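Local coordinates for HK97 Family Phage Portal Protein (Corynebacterium diphtheriae, PDB 3KDR) that probably forms a ring-shaped portal of twelve subunits, through which phage DNA would enter and leave the viral head, as in related phages, at residues L71-L81 / V119-L130. Sequence-based numbering, arbitrary orientation.
Sequences LLFNGVACWAL and VCIFVGIHGGLL
F122 turns the edge of its ring, led by CE2 and CZ, onto one face of the W79 indole in a T-shaped stack, with the phenyl plane at 67° to the five-membered ring. CE2 of F122 lies 3.6 Å from CE2 of W79, displaced toward the indole rim. F122 CG is anti to the carbonyl carbon (chi1 -64°), carrying the ring edge to the W79 face, and C120 SG lies over one phenyl face. On the other face of the sheet, C78 SG touches both V119 CG2 and I121 CG1.

Strands 76-81 and 119-123 run antiparallel between these two sets of side chains. A77 with F122 and W79 with C120 are hydrogen-bonded pairs; the W79 N to C120 O bond (2.9 Å) is almost straight at 179°. The pairing continues past the strand end, where G124 N donates to G75 O from above the carbonyl plane.

Farther along, L72 O and F73 O in helix 60-74 accept the first amides of helix 129-132, L129 N and L130 N respectively, each at 3.0 Å and on a lone pair. Just before them, at the N-cap position, G128 N donates to H126 ND1 (3.1 Å), tilted from the imidazole plane, probably steadying the turn. G75 and G128, lacking side chains, let the chains pass closely here.

Strand 76-83 is central in a three-stranded antiparallel sheet, between 119-123 and 89-95. From helix 60-74, T67 OG1 hydrogen-bonds W79 NE1 and R63 makes a cation-pi contact with the indole; helix 247-270 packs on L71 and F122, and H62 of a neighbouring subunit bonds to G124 O.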
loop_
_atom_site.group_PDB
_atom_site.type_symbol
_atom_site.label_atom_id
_atom_site.label_comp_id
_atom_site.label_asym_id
_atom_site.label_seq_id
_atom_site.Cartn_x
_atom_site.Cartn_y
_atom_site.Cartn_z
ATOM N N LEU C 71 -22.313 -7.212 -40.022
ATOM C CA LEU C 71 -22.920 -8.101 -39.062
ATOM C C LEU C 71 -22.881 -7.497 -37.701
ATOM O O LEU C 71 -23.825 -7.556 -36.975
ATOM C CB LEU C 71 -22.156 -9.416 -39.041
ATOM C CG LEU C 71 -22.774 -10.603 -39.758
ATOM C CD1 LEU C 71 -23.929 -10.255 -40.673
ATOM C CD2 LEU C 71 -21.673 -11.272 -40.497
ATOM N N LEU C 72 -21.748 -6.941 -37.352
ATOM C CA LEU C 72 -21.525 -6.391 -36.035
ATOM C C LEU C 72 -22.439 -5.240 -35.679
ATOM O O LEU C 72 -23.023 -5.229 -34.620
ATOM C CB LEU C 72 -20.134 -5.864 -36.074
ATOM C CG LEU C 72 -19.367 -5.504 -34.837
ATOM C CD1 LEU C 72 -19.295 -6.650 -33.876
ATOM C CD2 LEU C 72 -17.988 -5.190 -35.348
ATOM N N PHE C 73 -22.502 -4.255 -36.576
ATOM C CA PHE C 73 -23.325 -3.073 -36.414
ATOM C C PHE C 73 -24.763 -3.208 -36.781
ATOM O O PHE C 73 -25.608 -2.641 -36.102
ATOM C CB PHE C 73 -22.760 -1.952 -37.247
ATOM C CG PHE C 73 -21.518 -1.408 -36.693
ATOM C CD1 PHE C 73 -21.564 -0.521 -35.646
ATOM C CD2 PHE C 73 -20.300 -1.815 -37.159
ATOM C CE1 PHE C 73 -20.438 -0.030 -35.098
ATOM C CE2 PHE C 73 -19.152 -1.304 -36.599
ATOM C CZ PHE C 73 -19.233 -0.399 -35.571
ATOM N N ASN C 74 -25.060 -3.907 -37.875
ATOM C CA ASN C 74 -26.433 -3.972 -38.365
ATOM C C ASN C 74 -27.103 -5.314 -38.227
ATOM O O ASN C 74 -28.278 -5.428 -38.397
ATOM C CB ASN C 74 -26.438 -3.521 -39.786
ATOM C CG ASN C 74 -26.411 -2.066 -39.879
ATOM O OD1 ASN C 74 -27.443 -1.436 -39.752
ATOM N ND2 ASN C 74 -25.223 -1.487 -40.060
ATOM N N GLY C 75 -26.366 -6.353 -37.913
ATOM C CA GLY C 75 -27.023 -7.644 -37.658
ATOM C C GLY C 75 -27.226 -8.531 -38.876
ATOM O O GLY C 75 -27.654 -9.683 -38.730
ATOM N N VAL C 76 -26.915 -8.010 -40.060
ATOM C CA VAL C 76 -27.108 -8.745 -41.291
ATOM C C VAL C 76 -26.111 -8.275 -42.290
ATOM O O VAL C 76 -25.573 -7.192 -42.114
ATOM C CB VAL C 76 -28.448 -8.438 -41.883
ATOM C CG1 VAL C 76 -29.497 -9.133 -41.125
ATOM C CG2 VAL C 76 -28.646 -6.956 -41.860
ATOM N N ALA C 77 -25.880 -9.072 -43.338
ATOM C CA ALA C 77 -24.992 -8.666 -44.445
ATOM C C ALA C 77 -25.471 -9.343 -45.674
ATOM O O ALA C 77 -26.107 -10.364 -45.562
ATOM C CB ALA C 77 -23.571 -9.050 -44.181
ATOM N N CYS C 78 -25.174 -8.769 -46.842
ATOM C CA CYS C 78 -25.428 -9.433 -48.146
ATOM C C CYS C 78 -24.227 -9.499 -49.045
ATOM O O CYS C 78 -23.470 -8.525 -49.179
ATOM C CB CYS C 78 -26.464 -8.666 -48.917
ATOM S SG CYS C 78 -27.419 -9.612 -50.051
ATOM N N TRP C 79 -24.071 -10.645 -49.684
ATOM C CA TRP C 79 -23.153 -10.790 -50.819
ATOM C C TRP C 79 -24.030 -10.907 -52.027
ATOM O O TRP C 79 -25.059 -11.571 -51.962
ATOM C CB TRP C 79 -22.331 -12.079 -50.694
ATOM C CG TRP C 79 -21.290 -12.040 -49.684
ATOM C CD1 TRP C 79 -21.032 -11.040 -48.806
ATOM C CD2 TRP C 79 -20.343 -13.041 -49.434
ATOM N NE1 TRP C 79 -19.965 -11.348 -48.033
ATOM C CE2 TRP C 79 -19.524 -12.586 -48.386
ATOM C CE3 TRP C 79 -20.073 -14.270 -50.016
ATOM C CZ2 TRP C 79 -18.491 -13.324 -47.885
ATOM C CZ3 TRP C 79 -19.034 -15.013 -49.498
ATOM C CH2 TRP C 79 -18.255 -14.532 -48.451
ATOM N N ALA C 80 -23.640 -10.273 -53.121
ATOM C CA ALA C 80 -24.334 -10.465 -54.400
ATOM C C ALA C 80 -23.538 -11.455 -55.198
ATOM O O ALA C 80 -22.409 -11.180 -55.549
ATOM C CB ALA C 80 -24.452 -9.190 -55.140
ATOM N N LEU C 81 -24.123 -12.598 -55.484
ATOM C CA LEU C 81 -23.380 -13.661 -56.092
ATOM C C LEU C 81 -23.361 -13.529 -57.602
ATOM O O LEU C 81 -24.384 -13.155 -58.202
ATOM C CB LEU C 81 -23.993 -14.997 -55.754
ATOM C CG LEU C 81 -24.365 -15.216 -54.305
ATOM C CD1 LEU C 81 -24.965 -16.562 -54.258
ATOM C CD2 LEU C 81 -23.169 -15.146 -53.376
ATOM N N VAL C 119 -28.110 -14.030 -54.635
ATOM C CA VAL C 119 -27.771 -13.297 -53.437
ATOM C C VAL C 119 -27.480 -14.246 -52.305
ATOM O O VAL C 119 -28.043 -15.318 -52.267
ATOM C CB VAL C 119 -28.985 -12.382 -53.092
ATOM C CG1 VAL C 119 -29.808 -12.952 -51.977
ATOM C CG2 VAL C 119 -28.537 -10.999 -52.794
ATOM N N CYS C 120 -26.617 -13.859 -51.375
ATOM C CA CYS C 120 -26.437 -14.641 -50.127
ATOM C C CYS C 120 -26.420 -13.789 -48.908
ATOM O O CYS C 120 -25.574 -12.933 -48.785
ATOM C CB CYS C 120 -25.137 -15.384 -50.148
ATOM S SG CYS C 120 -24.683 -16.253 -48.627
ATOM N N ILE C 121 -27.353 -14.029 -48.004
ATOM C CA ILE C 121 -27.567 -13.123 -46.906
ATOM C C ILE C 121 -27.184 -13.785 -45.633
ATOM O O ILE C 121 -27.640 -14.878 -45.396
ATOM C CB ILE C 121 -29.014 -12.726 -46.802
ATOM C CG1 ILE C 121 -29.298 -11.708 -47.890
ATOM C CG2 ILE C 121 -29.330 -12.144 -45.392
ATOM C CD1 ILE C 121 -30.759 -11.502 -48.128
ATOM N N PHE C 122 -26.409 -13.091 -44.805
ATOM C CA PHE C 122 -25.870 -13.605 -43.574
ATOM C C PHE C 122 -26.575 -12.985 -42.387
ATOM O O PHE C 122 -26.761 -11.800 -42.349
ATOM C CB PHE C 122 -24.446 -13.179 -43.459
ATOM C CG PHE C 122 -23.555 -13.734 -44.492
ATOM C CD1 PHE C 122 -22.876 -14.898 -44.243
ATOM C CD2 PHE C 122 -23.315 -13.074 -45.673
ATOM C CE1 PHE C 122 -21.999 -15.434 -45.146
ATOM C CE2 PHE C 122 -22.429 -13.609 -46.593
ATOM C CZ PHE C 122 -21.780 -14.788 -46.319
ATOM N N VAL C 123 -26.898 -13.788 -41.387
ATOM C CA VAL C 123 -27.534 -13.298 -40.153
ATOM C C VAL C 123 -26.540 -13.352 -39.005
ATOM O O VAL C 123 -25.891 -14.350 -38.795
ATOM C CB VAL C 123 -28.703 -14.186 -39.774
ATOM C CG1 VAL C 123 -29.239 -13.826 -38.448
ATOM C CG2 VAL C 123 -29.783 -14.117 -40.829
ATOM N N GLY C 124 -26.428 -12.281 -38.243
ATOM C CA GLY C 124 -25.339 -12.177 -37.296
ATOM C C GLY C 124 -25.587 -12.938 -36.037
ATOM O O GLY C 124 -26.248 -13.926 -36.068
ATOM N N ILE C 125 -25.061 -12.427 -34.930
ATOM C CA ILE C 125 -25.252 -13.022 -33.615
ATOM C C ILE C 125 -26.267 -12.267 -32.759
ATOM O O ILE C 125 -26.693 -12.768 -31.709
ATOM C CB ILE C 125 -23.936 -13.140 -32.904
ATOM C CG1 ILE C 125 -23.326 -11.764 -32.660
ATOM C CG2 ILE C 125 -22.996 -13.935 -33.752
ATOM C CD1 ILE C 125 -21.929 -11.815 -32.087
ATOM N N HIS C 126 -26.675 -11.093 -33.227
ATOM C CA HIS C 126 -27.729 -10.307 -32.581
ATOM C C HIS C 126 -28.234 -9.312 -33.593
ATOM O O HIS C 126 -28.031 -9.497 -34.762
ATOM C CB HIS C 126 -27.223 -9.621 -31.298
ATOM C CG HIS C 126 -25.887 -8.953 -31.427
ATOM N ND1 HIS C 126 -25.584 -8.029 -32.410
ATOM C CD2 HIS C 126 -24.778 -9.070 -30.673
ATOM C CE1 HIS C 126 -24.339 -7.618 -32.260
ATOM N NE2 HIS C 126 -23.831 -8.226 -31.206
ATOM N N GLY C 127 -28.843 -8.229 -33.175
ATOM C CA GLY C 127 -29.489 -7.356 -34.122
ATOM C C GLY C 127 -28.633 -6.200 -34.519
ATOM O O GLY C 127 -29.098 -5.268 -35.165
ATOM N N GLY C 128 -27.391 -6.211 -34.080
ATOM C CA GLY C 128 -26.486 -5.128 -34.415
ATOM C C GLY C 128 -26.342 -4.130 -33.297
ATOM O O GLY C 128 -27.321 -3.743 -32.634
ATOM N N LEU C 129 -25.110 -3.704 -33.099
ATOM C CA LEU C 129 -24.803 -2.729 -32.088
ATOM C C LEU C 129 -25.519 -1.399 -32.304
ATOM O O LEU C 129 -25.761 -0.656 -31.363
ATOM C CB LEU C 129 -23.311 -2.451 -32.096
ATOM C CG LEU C 129 -22.488 -3.655 -31.698
ATOM C CD1 LEU C 129 -21.076 -3.269 -31.910
ATOM C CD2 LEU C 129 -22.768 -4.065 -30.244
ATOM N N LEU C 130 -25.814 -1.077 -33.547
ATOM C CA LEU C 130 -26.593 0.104 -33.803
ATOM C C LEU C 130 -27.967 -0.026 -33.252
ATOM O O LEU C 130 -28.573 0.950 -32.958
ATOM C CB LEU C 130 -26.694 0.415 -35.278
ATOM C CG LEU C 130 -25.397 0.938 -35.874
ATOM C CD1 LEU C 130 -25.621 1.182 -37.316
ATOM C CD2 LEU C 130 -24.873 2.194 -35.168
#